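PDB 6JKV: PppA from Pseudomonas aeruginosa, which probably removes phosphate from serine and threonine residues of proteins as a manganese-binding PP2C-type phosphatase, and is a key regulatory component of type VI secretion. Local coordinates for residues Leu143-Gly148 and Asp207-Cys212; Ser27-Ala32 and Leu257-Phe262. One frame throughout, in Å; residues are numbered along the deposited sequence.

Contact 1: residues Leu143-Gly148 and Asp207-Cys212; sequences LYRLRG and DSFLLC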
# COMPACT_ATOMS: atom_id res chain seq x y z
N LEU A 143 -1.03 -3.67 -4.56
CA LEU A 143 0.27 -3.88 -5.22
C LEU A 143 0.03 -4.49 -6.60
O LEU A 143 -0.69 -5.51 -6.70
CB LEU A 143 1.15 -4.80 -4.38
CG LEU A 143 2.39 -5.29 -5.11
CD1 LEU A 143 3.45 -4.20 -5.16
CD2 LEU A 143 2.93 -6.56 -4.48
N TYR A 144 0.63 -3.86 -7.61
CA TYR A 144 0.68 -4.38 -9.00
C TYR A 144 2.13 -4.69 -9.37
O TYR A 144 3.06 -4.06 -8.84
CB TYR A 144 0.16 -3.35 -9.99
CG TYR A 144 -1.31 -3.01 -9.89
CD1 TYR A 144 -1.75 -2.04 -9.01
CD2 TYR A 144 -2.23 -3.60 -10.73
CE1 TYR A 144 -3.09 -1.70 -8.94
CE2 TYR A 144 -3.57 -3.27 -10.68
CZ TYR A 144 -4.00 -2.31 -9.78
OH TYR A 144 -5.32 -1.96 -9.73
N ARG A 145 2.31 -5.64 -10.28
CA ARG A 145 3.63 -5.90 -10.90
C ARG A 145 3.53 -5.64 -12.40
O ARG A 145 2.61 -6.16 -13.03
CB ARG A 145 4.09 -7.33 -10.62
CG ARG A 145 5.28 -7.74 -11.48
CD ARG A 145 5.83 -9.10 -11.13
NE ARG A 145 4.86 -10.14 -11.39
CZ ARG A 145 5.01 -11.41 -11.04
NH1 ARG A 145 6.10 -11.80 -10.41
NH2 ARG A 145 4.05 -12.27 -11.30
N LEU A 146 4.46 -4.84 -12.93
CA LEU A 146 4.66 -4.69 -14.39
C LEU A 146 5.85 -5.55 -14.80
O LEU A 146 6.97 -5.31 -14.30
CB LEU A 146 4.89 -3.22 -14.73
CG LEU A 146 5.00 -2.92 -16.22
CD1 LEU A 146 3.62 -2.92 -16.85
CD2 LEU A 146 5.69 -1.59 -16.45
N ARG A 147 5.61 -6.51 -15.68
CA ARG A 147 6.65 -7.40 -16.23
C ARG A 147 6.41 -7.56 -17.73
O ARG A 147 5.28 -7.88 -18.12
CB ARG A 147 6.63 -8.75 -15.52
CG ARG A 147 7.57 -9.78 -16.11
CD ARG A 147 7.50 -11.07 -15.31
NE ARG A 147 8.25 -10.99 -14.07
CZ ARG A 147 8.33 -11.97 -13.17
NH1 ARG A 147 7.68 -13.11 -13.35
NH2 ARG A 147 9.05 -11.82 -12.08
N GLY A 148 7.45 -7.32 -18.54
CA GLY A 148 7.37 -7.40 -20.01
C GLY A 148 6.27 -6.51 -20.57
O GLY A 148 5.61 -6.93 -21.53
N ASP A 207 11.65 -5.98 -13.65
CA ASP A 207 10.32 -5.97 -13.00
C ASP A 207 10.08 -4.59 -12.40
O ASP A 207 11.04 -3.98 -11.92
CB ASP A 207 10.21 -7.02 -11.89
CG ASP A 207 10.01 -8.43 -12.40
OD1 ASP A 207 9.93 -8.61 -13.63
OD2 ASP A 207 9.96 -9.35 -11.55
N SER A 208 8.82 -4.14 -12.44
CA SER A 208 8.33 -2.91 -11.79
C SER A 208 7.18 -3.28 -10.85
O SER A 208 6.50 -4.29 -11.12
CB SER A 208 7.86 -1.89 -12.79
OG SER A 208 8.92 -1.02 -13.15
N PHE A 209 6.99 -2.47 -9.82
CA PHE A 209 5.93 -2.66 -8.81
C PHE A 209 5.29 -1.32 -8.51
O PHE A 209 6.01 -0.31 -8.45
CB PHE A 209 6.49 -3.29 -7.54
CG PHE A 209 7.19 -4.60 -7.78
CD1 PHE A 209 6.48 -5.77 -7.85
CD2 PHE A 209 8.57 -4.64 -7.93
CE1 PHE A 209 7.13 -6.98 -8.07
CE2 PHE A 209 9.22 -5.85 -8.14
CZ PHE A 209 8.50 -7.01 -8.20
N LEU A 210 3.98 -1.32 -8.33
CA LEU A 210 3.22 -0.14 -7.89
C LEU A 210 2.43 -0.50 -6.63
O LEU A 210 1.61 -1.42 -6.69
CB LEU A 210 2.27 0.30 -9.01
CG LEU A 210 1.22 1.32 -8.56
CD1 LEU A 210 1.87 2.67 -8.33
CD2 LEU A 210 0.09 1.42 -9.57
N LEU A 211 2.72 0.21 -5.55
CA LEU A 211 1.89 0.25 -4.33
C LEU A 211 1.06 1.54 -4.39
O LEU A 211 1.63 2.63 -4.67
CB LEU A 211 2.78 0.23 -3.09
CG LEU A 211 3.62 -1.03 -2.87
CD1 LEU A 211 4.88 -1.04 -3.72
CD2 LEU A 211 4.00 -1.14 -1.39
N CYS A 212 -0.24 1.44 -4.15
CA CYS A 212 -1.11 2.63 -4.25
C CYS A 212 -2.31 2.50 -3.33
O CYS A 212 -2.70 1.37 -2.95
CB CYS A 212 -1.55 2.89 -5.69
SG CYS A 212 -2.70 1.67 -6.39
O HOH W 1 8.36 -10.44 -9.17
O HOH W 2 8.88 -3.26 -15.47
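L143 lies alongside L211 and points the same way, where strand 143-147 runs antiparallel to strand 208-212 with 160° between the strand directions; L143, Y144 and D207 lose the most surface here. CD1 of L143 is the touching branch, 3.8 Å from CD1 of L211 and 4.0 Å from CB of F209. The neighbouring pair, Y144 and L210, emerges on the other face, toward helix 222-229. There CD1 of the Y144 ring meets CD2 of L210 at 4.0 Å, while SG of C212 sits at the ring edge. Both backbone bonds of this pair are short, with Y144 N to L210 O at 2.8 Å. At the far end R147 grips D207 side-on: NE reaches OD1 at 2.9 Å, and NH2 meets the syn lone pair of OD2 at 2.7 Å. A bend at chi3 (-78°) turns the guanidinium toward the carboxylate, the two planes 31° apart. Water 1 bridges R145 NH1 to D207 OD2, and L204 N adds a further donor to that oxygen, while R145 NH2 pairs with E152. With this many donors around a buried carboxylate, D207 is probably held as the anion, and its two-point salt bridge fixes the rotation of the R147 guanidinium.

Contact 2: residues Ser27-Ala32 and Leu257-Phe262; sequences SYYRSA and LVVRAF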
# COMPACT_ATOMS: atom_id res chain seq x y z
N SER A 27 20.04 -7.18 -8.84
CA SER A 27 21.17 -6.45 -8.20
C SER A 27 20.66 -5.33 -7.28
O SER A 27 21.21 -5.20 -6.17
CB SER A 27 22.09 -5.87 -9.25
OG SER A 27 22.61 -6.88 -10.10
N TYR A 28 19.68 -4.54 -7.72
CA TYR A 28 19.39 -3.21 -7.14
C TYR A 28 17.90 -2.90 -7.26
O TYR A 28 17.26 -3.34 -8.23
CB TYR A 28 20.22 -2.14 -7.86
CG TYR A 28 20.10 -0.74 -7.33
CD1 TYR A 28 20.75 -0.35 -6.16
CD2 TYR A 28 19.36 0.23 -8.01
CE1 TYR A 28 20.66 0.94 -5.68
CE2 TYR A 28 19.26 1.53 -7.53
CZ TYR A 28 19.91 1.88 -6.36
OH TYR A 28 19.82 3.17 -5.90
N TYR A 29 17.39 -2.14 -6.29
CA TYR A 29 15.99 -1.66 -6.26
C TYR A 29 16.01 -0.13 -6.21
O TYR A 29 16.62 0.42 -5.31
CB TYR A 29 15.26 -2.24 -5.06
CG TYR A 29 14.88 -3.70 -5.21
CD1 TYR A 29 13.75 -4.07 -5.93
CD2 TYR A 29 15.66 -4.70 -4.66
CE1 TYR A 29 13.39 -5.40 -6.09
CE2 TYR A 29 15.33 -6.04 -4.82
CZ TYR A 29 14.19 -6.39 -5.54
OH TYR A 29 13.91 -7.71 -5.68
N ARG A 30 15.41 0.50 -7.23
CA ARG A 30 15.10 1.95 -7.26
C ARG A 30 13.65 2.13 -6.83
O ARG A 30 12.82 1.30 -7.21
CB ARG A 30 15.19 2.54 -8.66
CG ARG A 30 16.50 3.22 -8.98
CD ARG A 30 16.34 4.17 -10.15
NE ARG A 30 17.55 4.27 -10.95
CZ ARG A 30 18.51 5.18 -10.78
NH1 ARG A 30 18.41 6.10 -9.84
NH2 ARG A 30 19.56 5.17 -11.57
N SER A 31 13.35 3.22 -6.13
CA SER A 31 11.98 3.47 -5.65
C SER A 31 11.74 4.97 -5.51
O SER A 31 12.70 5.73 -5.36
CB SER A 31 11.71 2.74 -4.35
OG SER A 31 12.62 3.14 -3.34
N ALA A 32 10.47 5.35 -5.58
CA ALA A 32 10.01 6.73 -5.38
C ALA A 32 8.56 6.69 -4.92
O ALA A 32 7.84 5.74 -5.29
CB ALA A 32 10.16 7.54 -6.65
N LEU A 257 3.55 4.69 -5.09
CA LEU A 257 4.94 4.31 -4.77
C LEU A 257 5.37 3.27 -5.80
O LEU A 257 4.70 2.22 -5.91
CB LEU A 257 5.00 3.76 -3.35
CG LEU A 257 6.37 3.81 -2.68
CD1 LEU A 257 6.24 3.94 -1.16
CD2 LEU A 257 7.16 2.56 -3.05
N VAL A 258 6.43 3.57 -6.55
CA VAL A 258 6.92 2.70 -7.65
C VAL A 258 8.30 2.17 -7.26
O VAL A 258 9.13 2.95 -6.77
CB VAL A 258 6.92 3.41 -9.01
CG1 VAL A 258 7.74 2.65 -10.05
CG2 VAL A 258 5.50 3.61 -9.50
N VAL A 259 8.48 0.87 -7.45
CA VAL A 259 9.77 0.17 -7.22
C VAL A 259 10.17 -0.50 -8.53
O VAL A 259 9.31 -1.14 -9.18
CB VAL A 259 9.64 -0.86 -6.08
CG1 VAL A 259 10.97 -1.54 -5.78
CG2 VAL A 259 9.09 -0.22 -4.81
N ARG A 260 11.44 -0.36 -8.90
CA ARG A 260 11.99 -0.99 -10.11
C ARG A 260 13.21 -1.83 -9.73
O ARG A 260 14.09 -1.32 -9.03
CB ARG A 260 12.38 0.06 -11.15
CG ARG A 260 12.94 -0.54 -12.43
CD ARG A 260 13.18 0.51 -13.48
NE ARG A 260 11.96 0.86 -14.20
CZ ARG A 260 11.43 0.14 -15.18
NH1 ARG A 260 11.99 -1.00 -15.55
NH2 ARG A 260 10.35 0.58 -15.80
N ALA A 261 13.25 -3.08 -10.22
CA ALA A 261 14.36 -4.03 -9.99
C ALA A 261 15.34 -3.99 -11.16
O ALA A 261 14.87 -3.88 -12.31
CB ALA A 261 13.80 -5.41 -9.79
N PHE A 262 16.64 -4.11 -10.87
CA PHE A 262 17.72 -4.15 -11.89
C PHE A 262 18.57 -5.41 -11.71
O PHE A 262 18.71 -5.81 -10.57
CB PHE A 262 18.59 -2.90 -11.82
CG PHE A 262 17.87 -1.60 -12.10
CD1 PHE A 262 17.08 -1.01 -11.13
CD2 PHE A 262 17.99 -0.98 -13.33
CE1 PHE A 262 16.41 0.17 -11.39
CE2 PHE A 262 17.33 0.22 -13.59
CZ PHE A 262 16.54 0.79 -12.62
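The carbonyl oxygen of F262, the last residue of the chain, accepts from two successive backbone amides. S27 N approaches F262 O in the carbonyl plane at 2.6 Å, whereas the bond from Y28 N to the same F262 O is longer, 3.3 Å, and its donor is tilted 33° from that plane. Because S27 and Y28 both face F262, the pairing opens with a classic beta bulge; the return bond from F262 N to Y28 O closes it at 2.8 Å. Beyond it the register is regular, with R30 opposite R260 and A32 opposite V258 as hydrogen-bonded pairs, the former including R260 N to R30 O at 2.7 Å.

F262 has by far the largest surface buried here. With CG anti to its carbonyl carbon (chi1 -62°), F262 brings neighbouring atoms of its ring against two side chains of the other segment: F262 CD1 is 4.1 Å from CD2 of Y28, at the edge of the tyrosine ring, and F262 CE1 is 3.8 Å from CB of R30. The R30 guanidinium presents its edge to CZ, its plane 74° from that of the ring. On the opposite face of the sheet Y29 reaches CB of A261 with CE1 at 3.7 Å and CG1 of V259 with CD1 at 3.8 Å, its ring oblique to both. Its hydroxyl bonds to G130 O, and its ring meets that of W57, tying this face to the second sheet.

Joining an N-terminal edge strand to the C-terminal strand within one of two stacked antiparallel sheets is characteristic of the PP2C beta-sandwich.

Contacts 1 and 2 share one antiparallel sheet, ordered 29-36, 254-261, 208-212, 142-147, 150-153, and their centres lie about 10 Å apart. The second strand of each contact forms the seam: F209 N to V259 O and L211 N to L257 O, both 2.8 Å, are probable hydrogen bonds, and CD1 of L210 packs against L257 O at 3.7 Å. Along the chain, contact 1 is nested within the loop that contact 2 closes. They differ in their relation to the metals. Contact 2 lies away from the manganese site, whereas the C212 side chain in contact 1 is about 10 Å from a manganese ion and about 7 Å from the side chain of the manganese ligand D214.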